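Local coordinates for protein IclR transcriptional regulator (Thermotoga maritima, PDB 1MKM) that probably binds DNA as a winged helix-turn-helix transcriptional repressor of the IclR family, its C-terminal domain carrying a zinc site, at residues H87-E97 with Y232-I243. Numbering follows the deposited sequence.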
ATOM      1  N   HIS B  87      24.421   5.756  16.952  1.00 60.06           N
ATOM      2  CA  HIS B  87      25.170   4.627  17.464  1.00 59.54           C
ATOM      3  C   HIS B  87      24.205   3.465  17.587  1.00 54.28           C
ATOM      4  O   HIS B  87      24.587   2.314  17.441  1.00 60.52           O
ATOM      5  CB  HIS B  87      25.781   4.964  18.817  1.00 48.71           C
ATOM      6  CG  HIS B  87      26.857   5.998  18.733  1.00 71.00           C
ATOM      7  ND1 HIS B  87      26.629   7.268  18.248  1.00 76.93           N
ATOM      8  CD2 HIS B  87      28.171   5.946  19.053  1.00 71.80           C
ATOM      9  CE1 HIS B  87      27.756   7.955  18.273  1.00 74.89           C
ATOM     10  NE2 HIS B  87      28.708   7.176  18.757  1.00 77.93           N
ATOM     11  N   LEU B  88      22.941   3.780  17.841  1.00 63.80           N
ATOM     12  CA  LEU B  88      21.920   2.751  17.969  1.00 63.35           C
ATOM     13  C   LEU B  88      21.654   2.138  16.602  1.00 55.78           C
ATOM     14  O   LEU B  88      21.612   0.920  16.460  1.00 56.81           O
ATOM     15  CB  LEU B  88      20.636   3.345  18.552  1.00 49.50           C
ATOM     16  CG  LEU B  88      20.777   4.040  19.914  1.00 63.54           C
ATOM     17  CD1 LEU B  88      19.438   4.671  20.293  1.00 59.68           C
ATOM     18  CD2 LEU B  88      21.224   3.045  20.997  1.00 55.43           C
ATOM     19  N   VAL B  89      21.484   2.986  15.594  1.00 54.60           N
ATOM     20  CA  VAL B  89      21.239   2.500  14.243  1.00 54.09           C
ATOM     21  C   VAL B  89      22.435   1.641  13.821  1.00 56.94           C
ATOM     22  O   VAL B  89      22.272   0.611  13.163  1.00 54.03           O
ATOM     23  CB  VAL B  89      21.050   3.675  13.240  1.00 48.45           C
ATOM     24  CG1 VAL B  89      20.773   3.140  11.853  1.00 39.75           C
ATOM     25  CG2 VAL B  89      19.890   4.566  13.686  1.00 48.06           C
ATOM     26  N   ASP B  90      23.634   2.049  14.226  1.00 50.27           N
ATOM     27  CA  ASP B  90      24.815   1.282  13.870  1.00 59.42           C
ATOM     28  C   ASP B  90      24.813  -0.075  14.585  1.00 65.36           C
ATOM     29  O   ASP B  90      25.103  -1.111  13.967  1.00 65.70           O
ATOM     30  CB  ASP B  90      26.081   2.085  14.193  1.00 57.50           C
ATOM     31  CG  ASP B  90      27.367   1.409  13.692  1.00 55.24           C
ATOM     32  OD1 ASP B  90      27.368   0.767  12.611  1.00 49.63           O
ATOM     33  OD2 ASP B  90      28.389   1.545  14.387  1.00 56.99           O
ATOM     34  N   ILE B  91      24.463  -0.072  15.870  1.00 63.90           N
ATOM     35  CA  ILE B  91      24.416  -1.309  16.641  1.00 55.19           C
ATOM     36  C   ILE B  91      23.431  -2.270  15.996  1.00 58.84           C
ATOM     37  O   ILE B  91      23.639  -3.477  16.014  1.00 57.81           O
ATOM     38  CB  ILE B  91      23.972  -1.065  18.105  1.00 60.43           C
ATOM     39  CG1 ILE B  91      24.946  -0.109  18.797  1.00 56.42           C
ATOM     40  CG2 ILE B  91      23.909  -2.399  18.855  1.00 50.00           C
ATOM     41  CD1 ILE B  91      24.570   0.235  20.214  1.00 59.22           C
ATOM     42  N   MET B  92      22.352  -1.737  15.426  1.00 53.46           N
ATOM     43  CA  MET B  92      21.367  -2.598  14.788  1.00 55.74           C
ATOM     44  C   MET B  92      21.862  -3.166  13.454  1.00 59.88           C
ATOM     45  O   MET B  92      21.550  -4.309  13.091  1.00 49.90           O
ATOM     46  CB  MET B  92      20.071  -1.834  14.558  1.00 48.27           C
ATOM     47  CG  MET B  92      19.002  -2.632  13.826  1.00 59.83           C
ATOM     48  SD  MET B  92      19.178  -2.681  12.017  1.00 57.05           S
ATOM     49  CE  MET B  92      18.833  -0.985  11.635  1.00 54.47           C
ATOM     50  N   LYS B  93      22.628  -2.363  12.723  1.00 59.61           N
ATOM     51  CA  LYS B  93      23.140  -2.792  11.431  1.00 63.15           C
ATOM     52  C   LYS B  93      24.313  -3.745  11.582  1.00 63.65           C
ATOM     53  O   LYS B  93      24.606  -4.524  10.674  1.00 62.86           O
ATOM     54  CB  LYS B  93      23.538  -1.576  10.606  1.00 56.24           C
ATOM     55  CG  LYS B  93      22.372  -0.656  10.349  1.00 55.57           C
ATOM     56  CD  LYS B  93      22.833   0.671   9.789  1.00 74.75           C
ATOM     57  CE  LYS B  93      23.100   0.576   8.309  1.00 78.65           C
ATOM     58  NZ  LYS B  93      21.845   0.252   7.585  1.00 77.74           N
ATOM     59  N   ARG B  94      24.972  -3.697  12.736  1.00 60.30           N
ATOM     60  CA  ARG B  94      26.103  -4.577  12.987  1.00 61.57           C
ATOM     61  C   ARG B  94      25.746  -5.803  13.816  1.00 61.11           C
ATOM     62  O   ARG B  94      26.613  -6.627  14.102  1.00 61.53           O
ATOM     63  CB  ARG B  94      27.237  -3.807  13.656  1.00 52.69           C
ATOM     64  CG  ARG B  94      27.660  -2.591  12.858  1.00 61.60           C
ATOM     65  CD  ARG B  94      28.988  -2.046  13.321  1.00 60.30           C
ATOM     66  NE  ARG B  94      28.942  -1.500  14.670  1.00 55.40           N
ATOM     67  CZ  ARG B  94      30.014  -1.106  15.346  1.00 55.61           C
ATOM     68  NH1 ARG B  94      31.218  -1.204  14.797  1.00 65.08           N
ATOM     69  NH2 ARG B  94      29.881  -0.604  16.563  1.00 59.29           N
ATOM     70  N   THR B  95      24.477  -5.931  14.200  1.00 45.77           N
ATOM     71  CA  THR B  95      24.046  -7.094  14.969  1.00 49.07           C
ATOM     72  C   THR B  95      22.782  -7.674  14.358  1.00 55.76           C
ATOM     73  O   THR B  95      22.531  -8.882  14.458  1.00 46.80           O
ATOM     74  CB  THR B  95      23.743  -6.751  16.435  1.00 58.67           C
ATOM     75  OG1 THR B  95      22.573  -5.927  16.493  1.00 59.55           O
ATOM     76  CG2 THR B  95      24.924  -6.033  17.082  1.00 45.91           C
ATOM     77  N   GLY B  96      21.995  -6.798  13.724  1.00 60.22           N
ATOM     78  CA  GLY B  96      20.750  -7.203  13.095  1.00 55.80           C
ATOM     79  C   GLY B  96      19.639  -7.336  14.118  1.00 58.14           C
ATOM     80  O   GLY B  96      18.516  -7.741  13.805  1.00 49.86           O
ATOM     81  N   GLU B  97      19.958  -6.972  15.354  1.00 56.00           N
ATOM     82  CA  GLU B  97      19.014  -7.070  16.450  1.00 53.01           C
ATOM     83  C   GLU B  97      18.417  -5.723  16.824  1.00 52.99           C
ATOM     84  O   GLU B  97      19.022  -4.671  16.588  1.00 55.07           O
ATOM     85  CB  GLU B  97      19.715  -7.665  17.674  1.00 59.19           C
ATOM     86  CG  GLU B  97      20.452  -8.961  17.397  1.00 43.13           C
ATOM     87  CD  GLU B  97      19.560  -9.990  16.762  1.00 54.44           C
ATOM     88  OE1 GLU B  97      18.494 -10.287  17.339  1.00 66.01           O
ATOM     89  OE2 GLU B  97      19.918 -10.511  15.683  1.00 73.25           O
ATOM     90  N   TYR B 232      27.523  -9.105  21.429  1.00 77.31           N
ATOM     91  CA  TYR B 232      26.571  -8.026  21.651  1.00 68.43           C
ATOM     92  C   TYR B 232      27.101  -7.059  22.718  1.00 70.78           C
ATOM     93  O   TYR B 232      27.222  -5.856  22.471  1.00 65.29           O
ATOM     94  CB  TYR B 232      25.201  -8.596  22.059  1.00 46.67           C
ATOM     95  CG  TYR B 232      24.536  -9.473  21.003  1.00 50.49           C
ATOM     96  CD1 TYR B 232      24.860  -9.347  19.649  1.00 43.97           C
ATOM     97  CD2 TYR B 232      23.526 -10.388  21.353  1.00 56.68           C
ATOM     98  CE1 TYR B 232      24.193 -10.102  18.666  1.00 47.95           C
ATOM     99  CE2 TYR B 232      22.852 -11.149  20.373  1.00 51.86           C
ATOM    100  CZ  TYR B 232      23.195 -10.993  19.026  1.00 52.54           C
ATOM    101  OH  TYR B 232      22.509 -11.696  18.040  1.00 50.80           O
ATOM    102  N   SER B 233      27.437  -7.582  23.893  1.00 67.35           N
ATOM    103  CA  SER B 233      27.951  -6.732  24.962  1.00 68.02           C
ATOM    104  C   SER B 233      29.200  -5.970  24.515  1.00 65.71           C
ATOM    105  O   SER B 233      29.562  -4.949  25.103  1.00 72.43           O
ATOM    106  CB  SER B 233      28.258  -7.570  26.214  1.00 68.53           C
ATOM    107  OG  SER B 233      29.227  -8.565  25.951  1.00 68.75           O
ATOM    108  N   ASP B 234      29.851  -6.471  23.471  1.00 67.07           N
ATOM    109  CA  ASP B 234      31.047  -5.846  22.929  1.00 63.47           C
ATOM    110  C   ASP B 234      30.683  -4.547  22.215  1.00 65.09           C
ATOM    111  O   ASP B 234      31.188  -3.475  22.560  1.00 66.55           O
ATOM    112  CB  ASP B 234      31.734  -6.786  21.933  1.00 76.58           C
ATOM    113  CG  ASP B 234      33.118  -7.220  22.386  1.00 85.11           C
ATOM    114  OD1 ASP B 234      33.859  -7.780  21.548  1.00 81.43           O
ATOM    115  OD2 ASP B 234      33.465  -7.012  23.570  1.00 80.71           O
ATOM    116  N   VAL B 235      29.812  -4.651  21.209  1.00 59.32           N
ATOM    117  CA  VAL B 235      29.385  -3.481  20.446  1.00 60.94           C
ATOM    118  C   VAL B 235      28.643  -2.530  21.377  1.00 58.00           C
ATOM    119  O   VAL B 235      28.737  -1.309  21.250  1.00 57.27           O
ATOM    120  CB  VAL B 235      28.446  -3.874  19.278  1.00 69.21           C
ATOM    121  CG1 VAL B 235      28.178  -2.666  18.393  1.00 72.05           C
ATOM    122  CG2 VAL B 235      29.066  -4.993  18.467  1.00 79.88           C
ATOM    123  N   LEU B 236      27.914  -3.108  22.323  1.00 58.41           N
ATOM    124  CA  LEU B 236      27.143  -2.333  23.281  1.00 68.86           C
ATOM    125  C   LEU B 236      28.069  -1.430  24.082  1.00 67.05           C
ATOM    126  O   LEU B 236      27.920  -0.202  24.079  1.00 63.16           O
ATOM    127  CB  LEU B 236      26.391  -3.284  24.217  1.00 76.73           C
ATOM    128  CG  LEU B 236      24.939  -2.964  24.582  1.00 74.99           C
ATOM    129  CD1 LEU B 236      24.171  -2.473  23.365  1.00 64.56           C
ATOM    130  CD2 LEU B 236      24.297  -4.214  25.154  1.00 72.16           C
ATOM    131  N   LYS B 237      29.037  -2.038  24.759  1.00 72.15           N
ATOM    132  CA  LYS B 237      29.976  -1.273  25.566  1.00 75.10           C
ATOM    133  C   LYS B 237      30.739  -0.265  24.725  1.00 64.83           C
ATOM    134  O   LYS B 237      31.074   0.816  25.202  1.00 67.76           O
ATOM    135  CB  LYS B 237      30.961  -2.200  26.282  1.00 81.59           C
ATOM    136  CG  LYS B 237      30.928  -2.066  27.800  1.00 90.41           C
ATOM    137  CD  LYS B 237      31.116  -0.617  28.248  1.00 91.15           C
ATOM    138  CE  LYS B 237      31.026  -0.497  29.766  1.00 95.68           C
ATOM    139  NZ  LYS B 237      31.133   0.911  30.264  1.00103.31           N
ATOM    140  N   GLU B 238      31.005  -0.614  23.472  1.00 61.50           N
ATOM    141  CA  GLU B 238      31.731   0.288  22.585  1.00 74.48           C
ATOM    142  C   GLU B 238      30.970   1.599  22.383  1.00 76.88           C
ATOM    143  O   GLU B 238      31.552   2.684  22.489  1.00 77.89           O
ATOM    144  CB  GLU B 238      31.973  -0.363  21.222  1.00 75.85           C
ATOM    145  CG  GLU B 238      32.728   0.538  20.249  1.00 79.91           C
ATOM    146  CD  GLU B 238      32.721   0.014  18.820  1.00 76.83           C
ATOM    147  OE1 GLU B 238      33.028  -1.179  18.620  1.00 80.57           O
ATOM    148  OE2 GLU B 238      32.417   0.798  17.895  1.00 78.03           O
ATOM    149  N   LYS B 239      29.677   1.495  22.078  1.00 69.26           N
ATOM    150  CA  LYS B 239      28.850   2.673  21.865  1.00 57.86           C
ATOM    151  C   LYS B 239      28.611   3.327  23.213  1.00 58.09           C
ATOM    152  O   LYS B 239      28.627   4.548  23.330  1.00 52.51           O
ATOM    153  CB  LYS B 239      27.508   2.291  21.222  1.00 57.38           C
ATOM    154  CG  LYS B 239      27.623   1.684  19.825  1.00 50.15           C
ATOM    155  CD  LYS B 239      28.224   2.679  18.834  1.00 58.56           C
ATOM    156  CE  LYS B 239      28.278   2.110  17.415  1.00 57.54           C
ATOM    157  NZ  LYS B 239      28.846   3.085  16.441  1.00 51.29           N
ATOM    158  N   ALA B 240      28.392   2.512  24.239  1.00 53.38           N
ATOM    159  CA  ALA B 240      28.165   3.059  25.570  1.00 54.90           C
ATOM    160  C   ALA B 240      29.263   4.069  25.902  1.00 62.69           C
ATOM    161  O   ALA B 240      28.995   5.254  26.147  1.00 57.36           O
ATOM    162  CB  ALA B 240      28.151   1.941  26.599  1.00 65.34           C
ATOM    163  N   GLU B 241      30.505   3.596  25.904  1.00 69.64           N
ATOM    164  CA  GLU B 241      31.642   4.449  26.205  1.00 75.79           C
ATOM    165  C   GLU B 241      31.625   5.737  25.382  1.00 70.97           C
ATOM    166  O   GLU B 241      31.824   6.827  25.920  1.00 73.59           O
ATOM    167  CB  GLU B 241      32.947   3.683  25.964  1.00 72.33           C
ATOM    168  CG  GLU B 241      34.182   4.561  25.982  1.00 85.57           C
ATOM    169  CD  GLU B 241      35.464   3.762  25.953  1.00 92.71           C
ATOM    170  OE1 GLU B 241      35.550   2.817  25.133  1.00 94.08           O
ATOM    171  OE2 GLU B 241      36.381   4.087  26.743  1.00 78.55           O
ATOM    172  N   GLU B 242      31.379   5.611  24.082  1.00 63.64           N
ATOM    173  CA  GLU B 242      31.348   6.782  23.204  1.00 64.00           C
ATOM    174  C   GLU B 242      30.255   7.770  23.589  1.00 65.44           C
ATOM    175  O   GLU B 242      30.493   8.983  23.636  1.00 59.95           O
ATOM    176  CB  GLU B 242      31.151   6.355  21.749  1.00 67.88           C
ATOM    177  CG  GLU B 242      30.812   7.506  20.811  1.00 63.29           C
ATOM    178  CD  GLU B 242      31.965   8.462  20.618  1.00 67.32           C
ATOM    179  OE1 GLU B 242      32.580   8.864  21.624  1.00 69.77           O
ATOM    180  OE2 GLU B 242      32.255   8.818  19.455  1.00 76.01           O
ATOM    181  N   ILE B 243      29.056   7.242  23.846  1.00 63.46           N
ATOM    182  CA  ILE B 243      27.900   8.050  24.233  1.00 57.82           C
ATOM    183  C   ILE B 243      28.146   8.693  25.584  1.00 63.01           C
ATOM    184  O   ILE B 243      27.990   9.910  25.742  1.00 66.19           O
ATOM    185  CB  ILE B 243      26.610   7.198  24.349  1.00 53.94           C
ATOM    186  CG1 ILE B 243      26.279   6.550  23.002  1.00 60.72           C
ATOM    187  CG2 ILE B 243      25.452   8.068  24.812  1.00 58.10           C
ATOM    188  CD1 ILE B 243      25.293   5.399  23.099  1.00 61.33           C
TER
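In the GAF-like C-terminal domain, two antiparallel helices lie side by side, and the face of 87-93 carrying H87, D90 and I91 meets V235 and K239 of 232-243, the segment axes at 167° and 10.4 Å apart. K239 is the central piece: a long chain with an apolar stem and a charged end suits a seam passing from core to surface. Its CG lies tight against I91, 3.4 Å from CD1, while CD meets the edge of the H87 ring, near its plane, 3.3 Å from CD2. A bend at chi2 (-63°) directs the chain across D90, where NZ bonds to the anti lone pair of OD2 at 2.6 Å. The same OD2 lies above one face of the R94 guanidinium, toward its rim, so that only the charges pair. R94 NH2 instead points almost straight at E238 OE2 (3.2 Å, 166°), arriving above the carboxylate plane; the two carboxylates probably ease the closeness of R94 and K239. Were K239 replaced by an alanine, D90 would probably lose its lysine mate and a gap would open beside I91 and H87. Branched I91 slides past V235 and sets CD1 4.2 Å from L236 CD1. Y232 brings CE1 to T95 CB and OH within 3.5 Å of CG of E97, whose carboxylate pairs with K223. Threonine suits position T95, its OG1 donating to I91 O and accepting from E97 N in an ST turn. Beneath, I91, T95 and Y232 rest on I217 of strand 211-220, L88 packs on strands 98-105 and 108-115, and L236 covers V200 of strand 197-205.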